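Local atomic coordinates of diol-dehydratase (Roseburia inulinivorans, PDB entry 5I2A), a protein that probably dehydrates 1,2-propanediol as a B12-independent glycyl radical enzyme of the pyruvate formate lyase-like family. Residues Asn152-Gly157 / Glu505-Ala510; Ile436-Pro441 / Tyr694-Asn699. All coordinates share one frame; numbering follows the deposited sequence.

Interaction 1 (Asn152-Gly157 / Glu505-Ala510); sequences NFFTPG and ELMVNA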
# COMPACT_ATOMS: atom_id res chain seq x y z
N ASN A 152 12.25 16.91 -22.82
CA ASN A 152 11.62 16.09 -23.85
C ASN A 152 12.46 14.91 -24.37
O ASN A 152 12.42 14.60 -25.56
CB ASN A 152 11.23 16.98 -25.04
CG ASN A 152 10.31 18.11 -24.62
OD1 ASN A 152 9.37 17.90 -23.87
ND2 ASN A 152 10.60 19.31 -25.09
N PHE A 153 13.19 14.25 -23.48
CA PHE A 153 13.85 13.00 -23.87
C PHE A 153 12.81 11.91 -24.08
O PHE A 153 12.96 11.08 -24.97
CB PHE A 153 14.88 12.57 -22.82
CG PHE A 153 16.13 13.39 -22.87
CD1 PHE A 153 17.16 13.05 -23.72
CD2 PHE A 153 16.25 14.54 -22.11
CE1 PHE A 153 18.29 13.82 -23.79
CE2 PHE A 153 17.39 15.31 -22.16
CZ PHE A 153 18.41 14.96 -23.00
N PHE A 154 11.76 11.94 -23.25
CA PHE A 154 10.68 10.96 -23.32
C PHE A 154 9.43 11.54 -22.67
O PHE A 154 9.51 12.49 -21.90
CB PHE A 154 11.08 9.64 -22.64
CG PHE A 154 11.46 9.79 -21.18
CD1 PHE A 154 10.49 9.79 -20.19
CD2 PHE A 154 12.79 9.95 -20.81
CE1 PHE A 154 10.83 9.94 -18.85
CE2 PHE A 154 13.14 10.10 -19.46
CZ PHE A 154 12.16 10.11 -18.49
N THR A 155 8.27 10.98 -22.97
CA THR A 155 7.06 11.30 -22.21
C THR A 155 6.32 10.04 -21.79
O THR A 155 6.02 9.19 -22.62
CB THR A 155 6.08 12.22 -22.99
OG1 THR A 155 4.83 12.25 -22.30
CG2 THR A 155 5.83 11.72 -24.42
N PRO A 156 6.06 9.90 -20.48
CA PRO A 156 5.26 8.84 -19.89
C PRO A 156 3.83 9.30 -19.67
O PRO A 156 3.16 8.77 -18.81
CB PRO A 156 5.96 8.58 -18.56
CG PRO A 156 6.37 9.99 -18.12
CD PRO A 156 6.62 10.78 -19.43
N GLY A 157 3.37 10.27 -20.45
CA GLY A 157 2.02 10.79 -20.29
C GLY A 157 0.89 9.76 -20.27
O GLY A 157 -0.07 9.94 -19.53
N GLU A 505 17.25 4.84 -18.47
CA GLU A 505 17.05 4.47 -17.08
C GLU A 505 16.12 5.46 -16.36
O GLU A 505 15.34 5.06 -15.49
CB GLU A 505 18.40 4.37 -16.35
CG GLU A 505 18.23 3.93 -14.90
CD GLU A 505 19.52 3.44 -14.24
OE1 GLU A 505 20.61 3.63 -14.83
OE2 GLU A 505 19.43 2.85 -13.15
N LEU A 506 16.21 6.73 -16.72
CA LEU A 506 15.27 7.72 -16.19
C LEU A 506 13.82 7.45 -16.64
O LEU A 506 12.88 7.69 -15.88
CB LEU A 506 15.70 9.13 -16.63
CG LEU A 506 17.04 9.59 -16.05
CD1 LEU A 506 17.34 11.03 -16.44
CD2 LEU A 506 17.03 9.45 -14.53
N MET A 507 13.65 6.97 -17.87
CA MET A 507 12.34 6.60 -18.36
C MET A 507 11.79 5.43 -17.53
O MET A 507 10.62 5.41 -17.19
CB MET A 507 12.38 6.22 -19.84
CG MET A 507 11.02 5.80 -20.40
SD MET A 507 11.03 5.46 -22.16
CE MET A 507 12.24 4.16 -22.35
N VAL A 508 12.67 4.48 -17.19
CA VAL A 508 12.29 3.36 -16.33
C VAL A 508 11.84 3.90 -14.96
O VAL A 508 10.82 3.49 -14.42
CB VAL A 508 13.45 2.34 -16.18
CG1 VAL A 508 13.12 1.26 -15.13
CG2 VAL A 508 13.80 1.69 -17.54
N ASN A 509 12.57 4.88 -14.45
CA ASN A 509 12.16 5.53 -13.20
C ASN A 509 10.75 6.13 -13.29
O ASN A 509 9.93 5.94 -12.40
CB ASN A 509 13.19 6.60 -12.80
CG ASN A 509 12.87 7.25 -11.45
OD1 ASN A 509 12.26 8.31 -11.41
ND2 ASN A 509 13.29 6.61 -10.36
N ALA A 510 10.46 6.82 -14.39
CA ALA A 510 9.16 7.48 -14.57
C ALA A 510 8.02 6.45 -14.62
O ALA A 510 7.00 6.59 -13.93
CB ALA A 510 9.17 8.35 -15.83
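Phe154 carries CG between its backbone N and carbonyl carbon (chi1 59°), which swings the ring onto the helix, while Met507 sets CG anti to its own N (chi1 179°) and runs across the ring at a slant. Met507 CB therefore sits almost on the ring normal, 3.8 Å from the Phe154 centroid, a CH-pi contact. Over the same face, toward the rim, Met507 CA comes within 3.5 Å of Phe154 CZ. The sulfur is further off: Met507 SD lies 5.1 Å from the ring centroid in an oblique Met-aromatic contact, because the chain leads away from the strand. Leu506 CB touches Phe154 CE2 at 3.9 Å, and Ala510 CB, one helical turn on, touches Phe154 CE1 at 3.8 Å. Pro156 CG reaches the same methyl, Ala510 CB, at 4.0 Å. In the fold this seats a two-residue strand, 154-155, against the long helix 489-521; the strand pairs antiparallel with 454-457, whose Phe456 also packs on both Phe154 and Met507. The strand follows closely on helix 143-150, closed by a Schellman motif with Asn152 as its C-prime residue, and leads into an ST turn in which Gly157 N donates to Thr155 OG1 (3.1 Å, 155°). Replacing Phe154 with an alanine would probably open a gap between strand and helix and take away the face that Met507 CB rests on. Elsewhere on the helix, Glu505 OE2 and Asn509 ND2 hydrogen-bond to Gly196 N and Phe195 O, respectively, of the second subunit.

Interaction 2 (Ile436-Pro441 / Tyr694-Asn699); sequences IGCVEP and YPVSAN. With EDO (1,2-ethanediol), chain C.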
# COMPACT_ATOMS: atom_id res chain seq x y z
N ILE A 436 -2.24 -6.22 -29.07
CA ILE A 436 -2.78 -5.18 -28.21
C ILE A 436 -2.56 -3.84 -28.89
O ILE A 436 -1.45 -3.57 -29.34
CB ILE A 436 -2.08 -5.15 -26.83
CG1 ILE A 436 -2.24 -6.50 -26.10
CG2 ILE A 436 -2.55 -3.94 -26.00
CD1 ILE A 436 -3.67 -6.86 -25.73
N GLY A 437 -3.60 -3.01 -28.93
CA GLY A 437 -3.44 -1.64 -29.38
C GLY A 437 -2.95 -1.49 -30.82
O GLY A 437 -3.69 -1.77 -31.75
N CYS A 438 -1.70 -1.06 -30.98
CA CYS A 438 -1.11 -0.86 -32.30
C CYS A 438 -0.42 -2.13 -32.84
O CYS A 438 -0.84 -2.67 -33.84
CB CYS A 438 -0.11 0.30 -32.26
SG CYS A 438 -0.89 1.94 -32.06
N VAL A 439 0.65 -2.58 -32.17
CA VAL A 439 1.45 -3.69 -32.68
C VAL A 439 2.00 -4.61 -31.58
O VAL A 439 2.93 -5.39 -31.81
CB VAL A 439 2.64 -3.20 -33.52
CG1 VAL A 439 2.19 -2.44 -34.77
CG2 VAL A 439 3.56 -2.36 -32.68
N GLU A 440 1.42 -4.53 -30.38
CA GLU A 440 2.03 -5.16 -29.21
C GLU A 440 1.45 -6.56 -28.93
O GLU A 440 0.30 -6.69 -28.57
CB GLU A 440 1.86 -4.25 -27.98
CG GLU A 440 2.27 -2.80 -28.22
CD GLU A 440 1.08 -1.87 -28.44
OE1 GLU A 440 0.84 -1.44 -29.59
OE2 GLU A 440 0.40 -1.55 -27.45
N PRO A 441 2.26 -7.60 -29.10
CA PRO A 441 1.72 -8.96 -28.94
C PRO A 441 1.61 -9.40 -27.48
O PRO A 441 2.39 -8.97 -26.63
CB PRO A 441 2.73 -9.83 -29.70
CG PRO A 441 3.99 -9.07 -29.66
CD PRO A 441 3.65 -7.60 -29.58
N TYR A 694 7.37 1.77 -32.21
CA TYR A 694 6.22 2.24 -32.95
C TYR A 694 5.87 3.65 -32.49
O TYR A 694 6.26 4.06 -31.40
CB TYR A 694 5.03 1.30 -32.78
CG TYR A 694 4.40 1.19 -31.40
CD1 TYR A 694 3.48 2.14 -30.96
CD2 TYR A 694 4.66 0.09 -30.57
CE1 TYR A 694 2.86 2.01 -29.74
CE2 TYR A 694 4.03 -0.05 -29.33
CZ TYR A 694 3.14 0.92 -28.92
OH TYR A 694 2.49 0.83 -27.71
N PRO A 695 5.17 4.41 -33.34
CA PRO A 695 5.04 5.84 -33.04
C PRO A 695 3.65 6.36 -32.66
O PRO A 695 3.58 7.49 -32.19
CB PRO A 695 5.46 6.48 -34.36
CG PRO A 695 4.83 5.55 -35.37
CD PRO A 695 4.97 4.14 -34.77
N VAL A 696 2.59 5.57 -32.87
CA VAL A 696 1.22 6.10 -32.83
C VAL A 696 1.22 7.35 -33.72
O VAL A 696 1.70 7.26 -34.84
CB VAL A 696 0.72 6.37 -31.41
CG1 VAL A 696 -0.82 6.39 -31.40
CG2 VAL A 696 1.22 5.28 -30.45
N SER A 697 0.76 8.51 -33.25
CA SER A 697 0.92 9.70 -34.08
C SER A 697 1.96 10.66 -33.49
O SER A 697 2.08 11.81 -33.91
CB SER A 697 -0.43 10.43 -34.28
OG SER A 697 -0.90 11.06 -33.10
N ALA A 698 2.74 10.16 -32.54
CA ALA A 698 3.60 11.00 -31.71
C ALA A 698 4.93 11.36 -32.36
O ALA A 698 5.70 12.14 -31.79
CB ALA A 698 3.86 10.32 -30.36
N ASN A 699 5.21 10.81 -33.54
CA ASN A 699 6.44 11.15 -34.23
C ASN A 699 6.38 12.61 -34.70
O ASN A 699 7.40 13.25 -34.84
CB ASN A 699 6.70 10.22 -35.41
CG ASN A 699 5.61 10.31 -36.46
OD1 ASN A 699 4.43 10.14 -36.17
ND2 ASN A 699 5.99 10.60 -37.69
C1 EDO C . -0.87 1.52 -28.50
O1 EDO C . -1.33 0.41 -27.75
C2 EDO C . -1.70 2.74 -28.09
O2 EDO C . -1.43 3.15 -26.74
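Tyr694 lies against Cys438, Val439 and Glu440; Gly437-Val439 form the turn between the antiparallel strands 434-436 and 440-442, and Glu440 opens the second strand. In glycyl radical enzymes such a loop carries the cysteine that becomes a thiyl radical, consistent with the place of Cys438 here. Cys438 CB lies over one face of the tyrosine ring, 4.2 Å from Tyr694 CD1, its sulfur obliquely placed. Val696 CG2, in plane at the edge of that ring, is 4.3 Å from Cys438 SG. Val439 CG2 packs tightly on Tyr694 CD2 at 3.4 Å, the two side chains sliding past each other in opposite directions. The Glu440 chain crosses the tyrosine at about a right angle, its carboxylate tilted 24° from the ring plane and its CD 3.1 Å from Tyr694 OH. No hydrogen bond joins these two; the hydroxyl hydrogen-bonds to His451 O instead. Glu440 OE2 accepts from O1 of a bound 1,2-ethanediol at 2.6 Å, and Cys438 SG is 3.6 Å from its C1. Asp452, His166, His283 and Ser284 also hydrogen-bond to this diol, probably from the crystallisation liquor. Farther out, Tyr411 OH hydrogen-bonds to Cys438 O, and a type II' turn, Pro695-Ala698, carries Val696. A bend in Glu440 (chi2 102°) turns the carboxylate back over the 437-439 turn, where two backbone N-H groups hold OE1 from one face of its plane, Cys438 N to Glu440 OE1 at 2.9 Å and Val439 N to Glu440 OE1, straighter, at 2.8 Å.

Overall arrangement
Both contacts are buried, but interaction 1 is centred about 17 Å from the centre of the chain and interaction 2 about 5 Å. Their own centres are about 17 Å apart and their nearest atoms about 6 Å, so they do not touch. Strand 454-457 joins them: Phe456 packs on interaction 1, whereas Phe455 pairs with Thr155 through its backbone and touches Val696 and Ala698 with its side chain. Asp452, just before that strand, hydrogen-bonds to the diol of interaction 2. That contact lines the probable active site; Ser697 meets Tyr818, next to Gly817, the predicted radical glycine. Interaction 1 instead faces the subunit interface through helix 489-521.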